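Local coordinates for TodX (Pseudomonas putida, PDB 3BS0), which carries toluene and probably related aromatic hydrocarbons across the bacterial outer membrane as a beta-barrel channel of the FadL family, at residues Thr36-Pro41 / Ser142-Ser147; Ala65-Ser70 / Thr107-Lys112; Leu374-Thr379 / Phe398-Arg403; Arg391-Ile396 / Val426-Lys431. All blocks are in the same frame, centred on the assembly; numbering follows the deposited sequence.

Contact 1: residues Thr36-Pro41 / Ser142-Ser147; sequences TLSFAP and SYQATS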
loop_
_atom_site.group_PDB
_atom_site.type_symbol
_atom_site.label_atom_id
_atom_site.label_comp_id
_atom_site.label_asym_id
_atom_site.label_seq_id
_atom_site.Cartn_x
_atom_site.Cartn_y
_atom_site.Cartn_z
ATOM N N THR A 36 11.649 2.753 18.645
ATOM C CA THR A 36 10.912 1.913 19.577
ATOM C C THR A 36 11.573 0.551 19.747
ATOM O O THR A 36 11.177 -0.216 20.619
ATOM C CB THR A 36 9.452 1.663 19.131
ATOM O OG1 THR A 36 9.431 1.328 17.736
ATOM C CG2 THR A 36 8.575 2.874 19.408
ATOM N N LEU A 37 12.573 0.246 18.926
ATOM C CA LEU A 37 13.221 -1.050 19.028
ATOM C C LEU A 37 13.979 -1.192 20.343
ATOM O O LEU A 37 14.306 -2.308 20.769
ATOM C CB LEU A 37 14.173 -1.282 17.849
ATOM C CG LEU A 37 13.542 -1.444 16.463
ATOM C CD1 LEU A 37 14.660 -1.591 15.448
ATOM C CD2 LEU A 37 12.593 -2.653 16.423
ATOM N N SER A 38 14.254 -0.066 20.994
ATOM C CA SER A 38 14.976 -0.114 22.257
ATOM C C SER A 38 14.078 -0.602 23.383
ATOM O O SER A 38 14.550 -0.880 24.489
ATOM C CB SER A 38 15.574 1.249 22.592
ATOM O OG SER A 38 16.807 1.428 21.925
ATOM N N PHE A 39 12.787 -0.726 23.094
ATOM C CA PHE A 39 11.836 -1.222 24.081
ATOM C C PHE A 39 11.736 -2.734 23.912
ATOM O O PHE A 39 10.874 -3.388 24.500
ATOM C CB PHE A 39 10.437 -0.628 23.874
ATOM C CG PHE A 39 10.394 0.872 23.832
ATOM C CD1 PHE A 39 11.457 1.640 24.287
ATOM C CD2 PHE A 39 9.277 1.520 23.322
ATOM C CE1 PHE A 39 11.406 3.038 24.224
ATOM C CE2 PHE A 39 9.221 2.906 23.259
ATOM C CZ PHE A 39 10.285 3.666 23.706
ATOM N N ALA A 40 12.605 -3.297 23.090
ATOM C CA ALA A 40 12.557 -4.732 22.863
ATOM C C ALA A 40 13.172 -5.526 24.014
ATOM O O ALA A 40 14.114 -5.070 24.673
ATOM C CB ALA A 40 13.267 -5.080 21.564
ATOM N N PRO A 41 12.637 -6.733 24.268
ATOM C CA PRO A 41 13.171 -7.559 25.346
ATOM C C PRO A 41 14.620 -7.924 25.047
ATOM O O PRO A 41 15.012 -8.060 23.884
ATOM C CB PRO A 41 12.238 -8.767 25.354
ATOM C CG PRO A 41 11.761 -8.845 23.943
ATOM C CD PRO A 41 11.523 -7.411 23.586
ATOM N N SER A 142 19.198 1.550 16.387
ATOM C CA SER A 142 18.521 2.247 17.463
ATOM C C SER A 142 19.487 2.365 18.635
ATOM O O SER A 142 20.173 1.404 18.982
ATOM C CB SER A 142 17.271 1.483 17.889
ATOM O OG SER A 142 16.460 2.286 18.723
ATOM N N TYR A 143 19.545 3.554 19.226
ATOM C CA TYR A 143 20.428 3.811 20.356
ATOM C C TYR A 143 19.647 4.338 21.547
ATOM O O TYR A 143 18.837 5.253 21.415
ATOM C CB TYR A 143 21.513 4.826 19.978
ATOM C CG TYR A 143 22.557 5.005 21.058
ATOM C CD1 TYR A 143 23.308 3.921 21.507
ATOM C CD2 TYR A 143 22.786 6.250 21.646
ATOM C CE1 TYR A 143 24.263 4.067 22.520
ATOM C CE2 TYR A 143 23.740 6.408 22.666
ATOM C CZ TYR A 143 24.474 5.311 23.100
ATOM O OH TYR A 143 25.397 5.434 24.124
ATOM N N GLN A 144 19.879 3.736 22.705
ATOM C CA GLN A 144 19.237 4.174 23.934
ATOM C C GLN A 144 20.260 5.161 24.487
ATOM O O GLN A 144 21.027 4.840 25.391
ATOM C CB GLN A 144 19.056 2.989 24.888
ATOM C CG GLN A 144 18.349 3.311 26.186
ATOM C CD GLN A 144 16.847 3.136 26.099
ATOM O OE1 GLN A 144 16.351 2.032 25.871
ATOM N NE2 GLN A 144 16.112 4.229 26.289
ATOM N N ALA A 145 20.273 6.359 23.908
ATOM C CA ALA A 145 21.212 7.411 24.284
ATOM C C ALA A 145 21.225 7.808 25.751
ATOM O O ALA A 145 22.259 8.269 26.252
ATOM C CB ALA A 145 20.989 8.647 23.421
ATOM N N THR A 146 20.102 7.638 26.447
ATOM C CA THR A 146 20.092 8.015 27.847
ATOM C C THR A 146 18.879 7.714 28.722
ATOM O O THR A 146 18.303 8.628 29.303
ATOM C CB THR A 146 20.391 9.506 27.997
ATOM O OG1 THR A 146 20.472 9.823 29.390
ATOM C CG2 THR A 146 19.304 10.341 27.345
ATOM N N SER A 147 18.487 6.449 28.825
ATOM C CA SER A 147 17.385 6.076 29.710
ATOM C C SER A 147 16.047 6.786 29.491
ATOM O O SER A 147 14.984 6.232 29.798
ATOM C CB SER A 147 17.837 6.297 31.156
ATOM O OG SER A 147 16.747 6.249 32.059
#

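Contact 2: residues Ala65-Ser70 / Thr107-Lys112; sequences AEAKSS and TEYGSK. Unlike the reference sequence in segment 65-70: A67 (reference Pro).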
loop_
_atom_site.group_PDB
_atom_site.type_symbol
_atom_site.label_atom_id
_atom_site.label_comp_id
_atom_site.label_asym_id
_atom_site.label_seq_id
_atom_site.Cartn_x
_atom_site.Cartn_y
_atom_site.Cartn_z
ATOM N N ALA A 65 -25.963 -3.164 -14.475
ATOM C CA ALA A 65 -24.949 -4.200 -14.643
ATOM C C ALA A 65 -23.882 -4.022 -13.568
ATOM O O ALA A 65 -23.574 -2.904 -13.186
ATOM C CB ALA A 65 -24.308 -4.099 -16.030
ATOM N N GLU A 66 -23.338 -5.120 -13.060
ATOM C CA GLU A 66 -22.305 -4.998 -12.054
ATOM C C GLU A 66 -21.054 -5.807 -12.356
ATOM O O GLU A 66 -21.094 -6.867 -12.970
ATOM C CB GLU A 66 -22.838 -5.366 -10.653
ATOM C CG GLU A 66 -23.002 -6.848 -10.361
ATOM C CD GLU A 66 -23.541 -7.105 -8.951
ATOM O OE1 GLU A 66 -22.841 -6.733 -7.973
ATOM O OE2 GLU A 66 -24.665 -7.667 -8.817
ATOM N N ALA A 67 -19.934 -5.254 -11.922
ATOM C CA ALA A 67 -18.637 -5.874 -12.063
ATOM C C ALA A 67 -18.122 -5.851 -10.639
ATOM O O ALA A 67 -18.129 -4.812 -9.981
ATOM C CB ALA A 67 -17.753 -5.042 -12.949
ATOM N N LYS A 68 -17.704 -6.999 -10.144
ATOM C CA LYS A 68 -17.199 -7.048 -8.792
ATOM C C LYS A 68 -15.848 -7.686 -8.803
ATOM O O LYS A 68 -15.538 -8.487 -9.684
ATOM C CB LYS A 68 -18.141 -7.845 -7.890
ATOM C CG LYS A 68 -18.627 -9.141 -8.482
ATOM C CD LYS A 68 -19.392 -9.951 -7.450
ATOM C CE LYS A 68 -20.643 -10.566 -8.063
ATOM N NZ LYS A 68 -20.329 -11.307 -9.327
ATOM N N SER A 69 -15.037 -7.297 -7.830
ATOM C CA SER A 69 -13.705 -7.848 -7.683
ATOM C C SER A 69 -13.554 -8.375 -6.274
ATOM O O SER A 69 -13.824 -7.673 -5.311
ATOM C CB SER A 69 -12.642 -6.791 -7.937
ATOM O OG SER A 69 -11.428 -7.194 -7.346
ATOM N N SER A 70 -13.116 -9.619 -6.181
ATOM C CA SER A 70 -12.880 -10.321 -4.925
ATOM C C SER A 70 -13.086 -11.768 -5.320
ATOM O O SER A 70 -12.550 -12.689 -4.701
ATOM C CB SER A 70 -13.895 -9.922 -3.855
ATOM O OG SER A 70 -15.220 -10.250 -4.237
ATOM N N THR A 107 -6.973 -5.736 -7.911
ATOM C CA THR A 107 -8.362 -5.952 -8.266
ATOM C C THR A 107 -8.409 -6.931 -9.431
ATOM O O THR A 107 -7.475 -7.013 -10.241
ATOM C CB THR A 107 -9.057 -4.669 -8.704
ATOM O OG1 THR A 107 -8.682 -4.360 -10.054
ATOM C CG2 THR A 107 -8.666 -3.537 -7.796
ATOM N N GLU A 108 -9.510 -7.666 -9.502
ATOM C CA GLU A 108 -9.720 -8.645 -10.534
ATOM C C GLU A 108 -11.211 -8.680 -10.841
ATOM O O GLU A 108 -12.001 -9.244 -10.099
ATOM C CB GLU A 108 -9.220 -10.015 -10.065
ATOM C CG GLU A 108 -9.353 -11.115 -11.112
ATOM C CD GLU A 108 -8.657 -10.763 -12.420
ATOM O OE1 GLU A 108 -7.414 -10.917 -12.499
ATOM O OE2 GLU A 108 -9.364 -10.315 -13.359
ATOM N N TYR A 109 -11.588 -8.048 -11.944
ATOM C CA TYR A 109 -12.974 -7.992 -12.375
ATOM C C TYR A 109 -13.285 -9.062 -13.424
ATOM O O TYR A 109 -14.451 -9.284 -13.764
ATOM C CB TYR A 109 -13.275 -6.613 -12.948
ATOM C CG TYR A 109 -13.247 -5.490 -11.923
ATOM C CD1 TYR A 109 -12.116 -4.662 -11.772
ATOM C CD2 TYR A 109 -14.370 -5.235 -11.120
ATOM C CE1 TYR A 109 -12.120 -3.612 -10.844
ATOM C CE2 TYR A 109 -14.381 -4.195 -10.201
ATOM C CZ TYR A 109 -13.265 -3.391 -10.062
ATOM O OH TYR A 109 -13.308 -2.374 -9.135
ATOM N N GLY A 110 -12.249 -9.724 -13.933
ATOM C CA GLY A 110 -12.449 -10.762 -14.922
ATOM C C GLY A 110 -12.644 -10.150 -16.286
ATOM O O GLY A 110 -12.283 -8.990 -16.494
ATOM N N SER A 111 -13.227 -10.904 -17.214
ATOM C CA SER A 111 -13.448 -10.398 -18.567
ATOM C C SER A 111 -14.892 -10.508 -19.061
ATOM O O SER A 111 -15.174 -10.227 -20.221
ATOM C CB SER A 111 -12.532 -11.129 -19.544
ATOM O OG SER A 111 -12.906 -12.486 -19.663
ATOM N N LYS A 112 -15.806 -10.922 -18.193
ATOM C CA LYS A 112 -17.212 -11.062 -18.595
ATOM C C LYS A 112 -18.046 -9.855 -18.180
ATOM O O LYS A 112 -19.228 -9.811 -18.452
ATOM C CB LYS A 112 -17.820 -12.331 -17.984
ATOM C CG LYS A 112 -16.949 -13.563 -18.164
ATOM C CD LYS A 112 -17.573 -14.780 -17.517
ATOM C CE LYS A 112 -18.847 -15.220 -18.243
ATOM N NZ LYS A 112 -19.491 -16.388 -17.550
#

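Contact 3: residues Leu374-Thr379 / Phe398-Arg403; sequences LKRHVT and FGLRER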
loop_
_atom_site.group_PDB
_atom_site.type_symbol
_atom_site.label_atom_id
_atom_site.label_comp_id
_atom_site.label_asym_id
_atom_site.label_seq_id
_atom_site.Cartn_x
_atom_site.Cartn_y
_atom_site.Cartn_z
ATOM N N LEU A 374 -9.184 3.778 1.795
ATOM C CA LEU A 374 -10.330 3.893 2.677
ATOM C C LEU A 374 -10.137 4.890 3.824
ATOM O O LEU A 374 -9.045 5.062 4.366
ATOM C CB LEU A 374 -10.703 2.501 3.179
ATOM C CG LEU A 374 -10.969 1.630 1.949
ATOM C CD1 LEU A 374 -11.295 0.210 2.320
ATOM C CD2 LEU A 374 -12.110 2.242 1.179
ATOM N N LYS A 375 -11.233 5.555 4.168
ATOM C CA LYS A 375 -11.256 6.585 5.207
ATOM C C LYS A 375 -11.059 6.087 6.634
ATOM O O LYS A 375 -10.242 6.627 7.376
ATOM C CB LYS A 375 -12.580 7.351 5.120
ATOM C CG LYS A 375 -12.474 8.850 5.317
ATOM C CD LYS A 375 -13.747 9.530 4.826
ATOM C CE LYS A 375 -13.961 9.265 3.332
ATOM N NZ LYS A 375 -15.310 9.675 2.854
ATOM N N ARG A 376 -11.810 5.060 7.013
ATOM C CA ARG A 376 -11.726 4.514 8.359
ATOM C C ARG A 376 -11.335 3.030 8.395
ATOM O O ARG A 376 -11.495 2.314 7.409
ATOM C CB ARG A 376 -13.073 4.708 9.059
ATOM C CG ARG A 376 -13.483 6.167 9.260
ATOM C CD ARG A 376 -14.906 6.256 9.805
ATOM N NE ARG A 376 -15.189 7.537 10.448
ATOM C CZ ARG A 376 -16.336 7.829 11.049
ATOM N NH1 ARG A 376 -17.316 6.933 11.088
ATOM N NH2 ARG A 376 -16.494 9.012 11.625
ATOM N N HIS A 377 -10.833 2.587 9.548
ATOM C CA HIS A 377 -10.417 1.206 9.758
ATOM C C HIS A 377 -10.682 0.808 11.205
ATOM O O HIS A 377 -10.417 1.586 12.109
ATOM C CB HIS A 377 -8.917 1.064 9.515
ATOM C CG HIS A 377 -8.480 1.453 8.145
ATOM N ND1 HIS A 377 -8.483 0.571 7.088
ATOM C CD2 HIS A 377 -8.057 2.640 7.646
ATOM C CE1 HIS A 377 -8.084 1.198 5.995
ATOM N NE2 HIS A 377 -7.820 2.455 6.305
ATOM N N VAL A 378 -11.195 -0.398 11.424
ATOM C CA VAL A 378 -11.430 -0.897 12.781
ATOM C C VAL A 378 -10.638 -2.197 12.906
ATOM O O VAL A 378 -10.876 -3.159 12.180
ATOM C CB VAL A 378 -12.907 -1.204 13.052
ATOM C CG1 VAL A 378 -13.079 -1.600 14.512
ATOM C CG2 VAL A 378 -13.759 -0.004 12.722
ATOM N N THR A 379 -9.708 -2.220 13.847
ATOM C CA THR A 379 -8.832 -3.366 14.031
ATOM C C THR A 379 -8.954 -4.130 15.345
ATOM O O THR A 379 -9.447 -3.608 16.343
ATOM C CB THR A 379 -7.384 -2.912 13.884
ATOM O OG1 THR A 379 -7.053 -2.030 14.961
ATOM C CG2 THR A 379 -7.213 -2.145 12.607
ATOM N N PHE A 398 -10.242 -3.783 9.499
ATOM C CA PHE A 398 -11.327 -3.630 8.536
ATOM C C PHE A 398 -11.392 -2.206 8.024
ATOM O O PHE A 398 -11.652 -1.276 8.790
ATOM C CB PHE A 398 -12.681 -3.962 9.160
ATOM C CG PHE A 398 -12.714 -5.247 9.935
ATOM C CD1 PHE A 398 -11.922 -5.422 11.063
ATOM C CD2 PHE A 398 -13.590 -6.256 9.582
ATOM C CE1 PHE A 398 -12.007 -6.578 11.828
ATOM C CE2 PHE A 398 -13.683 -7.423 10.346
ATOM C CZ PHE A 398 -12.890 -7.578 11.467
ATOM N N GLY A 399 -11.139 -2.045 6.729
ATOM C CA GLY A 399 -11.216 -0.738 6.115
ATOM C C GLY A 399 -12.690 -0.507 5.867
ATOM O O GLY A 399 -13.276 -1.135 4.992
ATOM N N LEU A 400 -13.296 0.370 6.657
ATOM C CA LEU A 400 -14.721 0.662 6.521
ATOM C C LEU A 400 -15.138 0.932 5.081
ATOM O O LEU A 400 -14.459 1.646 4.329
ATOM C CB LEU A 400 -15.106 1.833 7.427
ATOM C CG LEU A 400 -14.919 1.474 8.903
ATOM C CD1 LEU A 400 -15.311 2.651 9.763
ATOM C CD2 LEU A 400 -15.768 0.252 9.257
ATOM N N ARG A 401 -16.268 0.341 4.715
ATOM C CA ARG A 401 -16.821 0.444 3.375
ATOM C C ARG A 401 -17.487 1.773 3.060
ATOM O O ARG A 401 -18.396 2.198 3.763
ATOM C CB ARG A 401 -17.822 -0.693 3.160
ATOM C CG ARG A 401 -18.759 -0.517 1.975
ATOM C CD ARG A 401 -19.517 -1.803 1.716
ATOM N NE ARG A 401 -18.672 -2.840 1.116
ATOM C CZ ARG A 401 -18.574 -3.061 -0.194
ATOM N NH1 ARG A 401 -19.268 -2.322 -1.052
ATOM N NH2 ARG A 401 -17.782 -4.022 -0.651
ATOM N N GLU A 402 -17.042 2.428 1.998
ATOM C CA GLU A 402 -17.655 3.686 1.622
ATOM C C GLU A 402 -18.156 3.636 0.180
ATOM O O GLU A 402 -17.518 3.036 -0.685
ATOM C CB GLU A 402 -16.667 4.835 1.821
ATOM C CG GLU A 402 -15.344 4.669 1.117
ATOM C CD GLU A 402 -14.317 5.689 1.578
ATOM O OE1 GLU A 402 -13.828 5.596 2.740
ATOM O OE2 GLU A 402 -14.010 6.590 0.767
ATOM N N ARG A 403 -19.324 4.234 -0.051
ATOM C CA ARG A 403 -19.939 4.292 -1.381
ATOM C C ARG A 403 -19.432 5.565 -2.051
ATOM O O ARG A 403 -18.833 6.408 -1.393
ATOM C CB ARG A 403 -21.475 4.323 -1.272
ATOM C CG ARG A 403 -22.190 2.943 -1.210
ATOM C CD ARG A 403 -21.973 2.191 0.110
ATOM N NE ARG A 403 -23.102 1.318 0.464
ATOM C CZ ARG A 403 -23.234 0.705 1.643
ATOM N NH1 ARG A 403 -22.308 0.860 2.581
ATOM N NH2 ARG A 403 -24.301 -0.044 1.899
#

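Contact 4: residues Arg391-Ile396 / Val426-Lys431; sequences RINLAI and VVSYSK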
loop_
_atom_site.group_PDB
_atom_site.type_symbol
_atom_site.label_atom_id
_atom_site.label_comp_id
_atom_site.label_asym_id
_atom_site.label_seq_id
_atom_site.Cartn_x
_atom_site.Cartn_y
_atom_site.Cartn_z
ATOM N N ARG A 391 6.479 -15.835 20.694
ATOM C CA ARG A 391 5.216 -15.103 20.607
ATOM C C ARG A 391 4.513 -15.209 19.243
ATOM O O ARG A 391 5.158 -15.246 18.191
ATOM C CB ARG A 391 5.442 -13.606 20.876
ATOM C CG ARG A 391 6.281 -13.232 22.075
ATOM C CD ARG A 391 6.478 -11.721 22.053
ATOM N NE ARG A 391 7.179 -11.165 23.215
ATOM C CZ ARG A 391 7.466 -9.869 23.355
ATOM N NH1 ARG A 391 7.117 -8.999 22.414
ATOM N NH2 ARG A 391 8.092 -9.438 24.439
ATOM N N ILE A 392 3.186 -15.237 19.279
ATOM C CA ILE A 392 2.374 -15.271 18.075
ATOM C C ILE A 392 1.453 -14.074 18.198
ATOM O O ILE A 392 0.738 -13.952 19.193
ATOM C CB ILE A 392 1.500 -16.533 17.982
ATOM C CG1 ILE A 392 2.382 -17.779 17.957
ATOM C CG2 ILE A 392 0.623 -16.474 16.729
ATOM C CD1 ILE A 392 1.578 -19.076 18.006
ATOM N N ASN A 393 1.485 -13.196 17.199
ATOM C CA ASN A 393 0.647 -11.998 17.178
ATOM C C ASN A 393 -0.342 -12.084 16.020
ATOM O O ASN A 393 0.014 -12.502 14.921
ATOM C CB ASN A 393 1.492 -10.735 16.977
ATOM C CG ASN A 393 2.577 -10.576 18.013
ATOM O OD1 ASN A 393 2.396 -9.921 19.037
ATOM N ND2 ASN A 393 3.721 -11.172 17.745
ATOM N N LEU A 394 -1.585 -11.691 16.273
ATOM C CA LEU A 394 -2.606 -11.691 15.239
ATOM C C LEU A 394 -3.163 -10.279 15.150
ATOM O O LEU A 394 -3.091 -9.508 16.107
ATOM C CB LEU A 394 -3.751 -12.657 15.579
ATOM C CG LEU A 394 -3.456 -14.145 15.756
ATOM C CD1 LEU A 394 -2.891 -14.411 17.145
ATOM C CD2 LEU A 394 -4.739 -14.926 15.550
ATOM N N ALA A 395 -3.704 -9.935 13.992
ATOM C CA ALA A 395 -4.303 -8.625 13.792
ATOM C C ALA A 395 -5.299 -8.757 12.659
ATOM O O ALA A 395 -5.119 -9.571 11.758
ATOM C CB ALA A 395 -3.236 -7.606 13.446
ATOM N N ILE A 396 -6.372 -7.978 12.724
ATOM C CA ILE A 396 -7.407 -7.994 11.686
ATOM C C ILE A 396 -7.935 -6.578 11.588
ATOM O O ILE A 396 -8.586 -6.093 12.515
ATOM C CB ILE A 396 -8.587 -8.946 12.024
ATOM C CG1 ILE A 396 -8.085 -10.364 12.328
ATOM C CG2 ILE A 396 -9.506 -9.053 10.839
ATOM C CD1 ILE A 396 -7.428 -10.555 13.720
ATOM N N VAL A 426 -2.802 -9.989 9.499
ATOM C CA VAL A 426 -1.342 -9.998 9.586
ATOM C C VAL A 426 -1.077 -11.025 10.659
ATOM O O VAL A 426 -1.822 -11.095 11.640
ATOM C CB VAL A 426 -0.732 -8.659 10.094
ATOM C CG1 VAL A 426 0.781 -8.686 9.909
ATOM C CG2 VAL A 426 -1.338 -7.479 9.368
ATOM N N VAL A 427 -0.038 -11.827 10.483
ATOM C CA VAL A 427 0.280 -12.824 11.488
ATOM C C VAL A 427 1.768 -13.014 11.541
ATOM O O VAL A 427 2.435 -13.005 10.517
ATOM C CB VAL A 427 -0.372 -14.188 11.185
ATOM C CG1 VAL A 427 -0.117 -15.156 12.343
ATOM C CG2 VAL A 427 -1.857 -14.010 10.962
ATOM N N SER A 428 2.303 -13.169 12.740
ATOM C CA SER A 428 3.733 -13.375 12.835
ATOM C C SER A 428 4.161 -14.151 14.067
ATOM O O SER A 428 3.547 -14.071 15.136
ATOM C CB SER A 428 4.486 -12.028 12.754
ATOM O OG SER A 428 4.038 -11.101 13.724
ATOM N N TYR A 429 5.212 -14.928 13.883
ATOM C CA TYR A 429 5.772 -15.709 14.961
ATOM C C TYR A 429 7.018 -14.932 15.299
ATOM O O TYR A 429 7.714 -14.460 14.404
ATOM C CB TYR A 429 6.126 -17.113 14.481
ATOM C CG TYR A 429 6.915 -17.889 15.495
ATOM C CD1 TYR A 429 6.351 -18.249 16.714
ATOM C CD2 TYR A 429 8.249 -18.219 15.257
ATOM C CE1 TYR A 429 7.094 -18.913 17.671
ATOM C CE2 TYR A 429 9.009 -18.885 16.209
ATOM C CZ TYR A 429 8.427 -19.229 17.415
ATOM O OH TYR A 429 9.187 -19.869 18.372
ATOM N N SER A 430 7.302 -14.795 16.585
ATOM C CA SER A 430 8.451 -14.026 17.010
ATOM C C SER A 430 9.325 -14.763 18.019
ATOM O O SER A 430 8.939 -14.905 19.176
ATOM C CB SER A 430 7.946 -12.711 17.607
ATOM O OG SER A 430 9.009 -11.827 17.925
ATOM N N LYS A 431 10.492 -15.245 17.586
ATOM C CA LYS A 431 11.385 -15.923 18.518
ATOM C C LYS A 431 12.467 -14.983 19.038
ATOM O O LYS A 431 13.099 -14.250 18.283
ATOM C CB LYS A 431 12.044 -17.186 17.916
ATOM C CG LYS A 431 12.125 -17.295 16.391
ATOM C CD LYS A 431 13.005 -18.508 15.956
ATOM C CE LYS A 431 12.895 -18.820 14.449
ATOM N NZ LYS A 431 13.958 -19.738 13.933
#

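Contact 1: residues Thr36-Pro41 / Ser142-Ser147
S38 meets S142 and Q144 where the N-terminal plug of this FadL-type barrel rests against the wall. S38 lies in the 3-10 segment 36-39, just before the first barrel strand; S142 lies next to the end of strand 129-143, and Q144 follows in the turn toward the next strand, probably at the periplasmic end.

The polar contact is between two hydroxyls: S38 OG and S142 OG are 3.3 Å apart in a weak hydrogen bond that either could donate. S142 OG, carried anti to its backbone N (chi1 -167°), is also hydrogen-bonded to the carbonyls of P34 and F151, so this buried oxygen is gripped mainly from outside the pair, linking the plug to the neighbouring strand 151-169.

Backbone bonds shape both partners. F39 N reaches T36 O at 3.0 Å and A40 N reaches L37 O at 3.0 Å, the i+3 to i pattern of a 3-10 turn; CB of S38 points toward the strand end. Opposite, Q144 centres an inverse gamma turn, closed by a weak bond of 3.1 Å from A145 N to Y143 O, and its backbone is bonded to D92. R94 packs on both serines and gives weak hydrogen bonds to the carbonyls of A40 and P41.

Van der Waals contacts complete the join. L37 CB lies 4.2 Å from S142 CB. The Q144 chain leaves its backbone anti to N, then bends at chi2 (90°), bringing the amide toward S38, with OE1 3.5 Å from S38 CB.

Contact 2: residues Ala65-Ser70 / Thr107-Lys112
S69 grips the backbone of E108 and at the same time covers the ring of Y109. E108 N points almost straight at S69 OG (2.9 Å, 173° at the hydrogen), a side-chain acceptor in a place where no strand pairing joins the two segments. The hydroxyl gets there because OG stands anti to the backbone N (chi1 159°), past T107 CA at 3.4 Å. S69 CB then lies over the centre of the Y109 ring, 3.9 Å from the centroid and 13° off its normal, a CH-pi contact. A67, two residues back on the same side of its strand, brings CB to 3.9 Å from Y109 CD2, while A67 O sits at the ring edge, 3.8 Å from CE2.

In the barrel, strand 66-69 is a short strand turned back on strand 44-60, with backbone bonds from A67 to V59 and from S69 to I57. Y109 lies near the end of strand 93-108, its aromatic ring packed against this hairpin on the side that carries A67 and S69.

Further out, I57, V59 and L115 also touch the tyrosine, and its OH is hydrogen-bonded to P368 O, which fixes the far end of the ring. The backbones of T107 and Y109 are bonded to S130 of strand 129-143 and N128 just before it. The T107 side chain is about 11 Å from a bound detergent molecule, C8E.

Contact 3: residues Leu374-Thr379 / Phe398-Arg403
V378 pairs with F398, and H377 with G399, across an antiparallel beta hairpin of the barrel wall, strands 376-385 and 390-405. Beyond the R376 carbonyl the backbone ladder ends, and a side chain serves K375.

V378 N is satisfied by F398 O at 2.8 Å, somewhat tilted from the carbonyl plane; F398 N donates in return to V378 O, an oxygen whose position is less certain. Two residues on, L400 N reaches R376 O at 2.8 Å from above the carbonyl plane, with a bent N-H...O angle of 136°. The non-hydrogen-bonded H377 and G399 bond away from each other, to S355 and Q422 on the flanking strands.

Beyond the ladder E402 supplies the acceptor. Its OE1 takes K375 N at 3.0 Å on the syn side of the carboxylate, 29° out of plane, while OE2 forms a long salt bridge of 3.9 Å with K375 NZ. CG stands between the backbone N and carbonyl carbon (chi1 55°), which swings the carboxylate across to K375. Replacing E402 with an alanine would probably leave K375 N without this acceptor and the ammonium without its distant carboxylate.

Around these bonds, L374 CD1 lies over the backbone of G399, 3.6 Å from its O, and CD2 reaches E402 CG. R376 crosses L400 obliquely, its CB and CD touching L400 CD1, and meets Y356 in a cation-pi contact. On the same side, V378 CG2 touches L400 CD2 at 4.0 Å.

Contact 4: residues Arg391-Ile396 / Val426-Lys431
R391 faces S430 at one end of an antiparallel ladder between strands 390-405 and 417-433, the last two of the barrel. The pair is joined by two hydrogen bonds: R391 N gives to S430 O at 3.0 Å, and S430 N to R391 O at 2.7 Å, in the carbonyl plane. The arginine chain runs extended away from S430 toward P41 and Y24, with a long, weak ion pair to E383.

I392 forms a non-hydrogen-bonded pair with Y429; its CG1 comes to the edge of the phenol ring, 4.2 Å from CD1. CG of Y429 stands anti to the backbone N (chi1 171°), which places that ring edge beside I392, and its OH is hydrogen-bonded to S390 OG. With an alanine at Y429, I392 is likely to lose the ring beside it and S390 its hydroxyl partner.

N393 and S428 are likewise joined by two hydrogen bonds, N393 N to S428 O at 3.0 Å nearly along the C=O axis and S428 N to N393 O at 3.2 Å. N393 OD1 has a weak hydrogen bond to R351. L394 pairs with V427 on the surface, V427 CG1 standing 3.7 Å from N393 O.

A395 N gives a weak bond to V426 O, and V426 N reaches A395 O at 3.3 Å; their CB atoms pack at 4.3 Å.

The two faces differ in chemistry. N393 and S428 turn polar groups, and A395 and V426 apolar ones, to helix 11-15 of the plug, whereas I392, L394, V427 and Y429 make a largely apolar face, probably the outer one, consistent with contact with lipid.

How the contacts relate
From the N terminus, the plug leads into 36-41, where contact 1 closes a loop of 100 residues at 142-147, tying the plug to the end of strand 129-143. Contact 2 is nested inside that loop, the two centres 48 Å apart; it closes at 107-112, joining strand 66-69 to the end of strand 93-108. Contacts 3 and 4 follow in series and cross, since 391-396 lies inside the loop that contact 3 closes at 398-403, while 426-431, where contact 4 closes, lies beyond it. They bind strand 390-405 to strands 376-385 and 417-433, and touch through T379 CB and I396 O (3.7 Å). R391 NH2 also packs on P41 CG, joining contact 4 to contact 1.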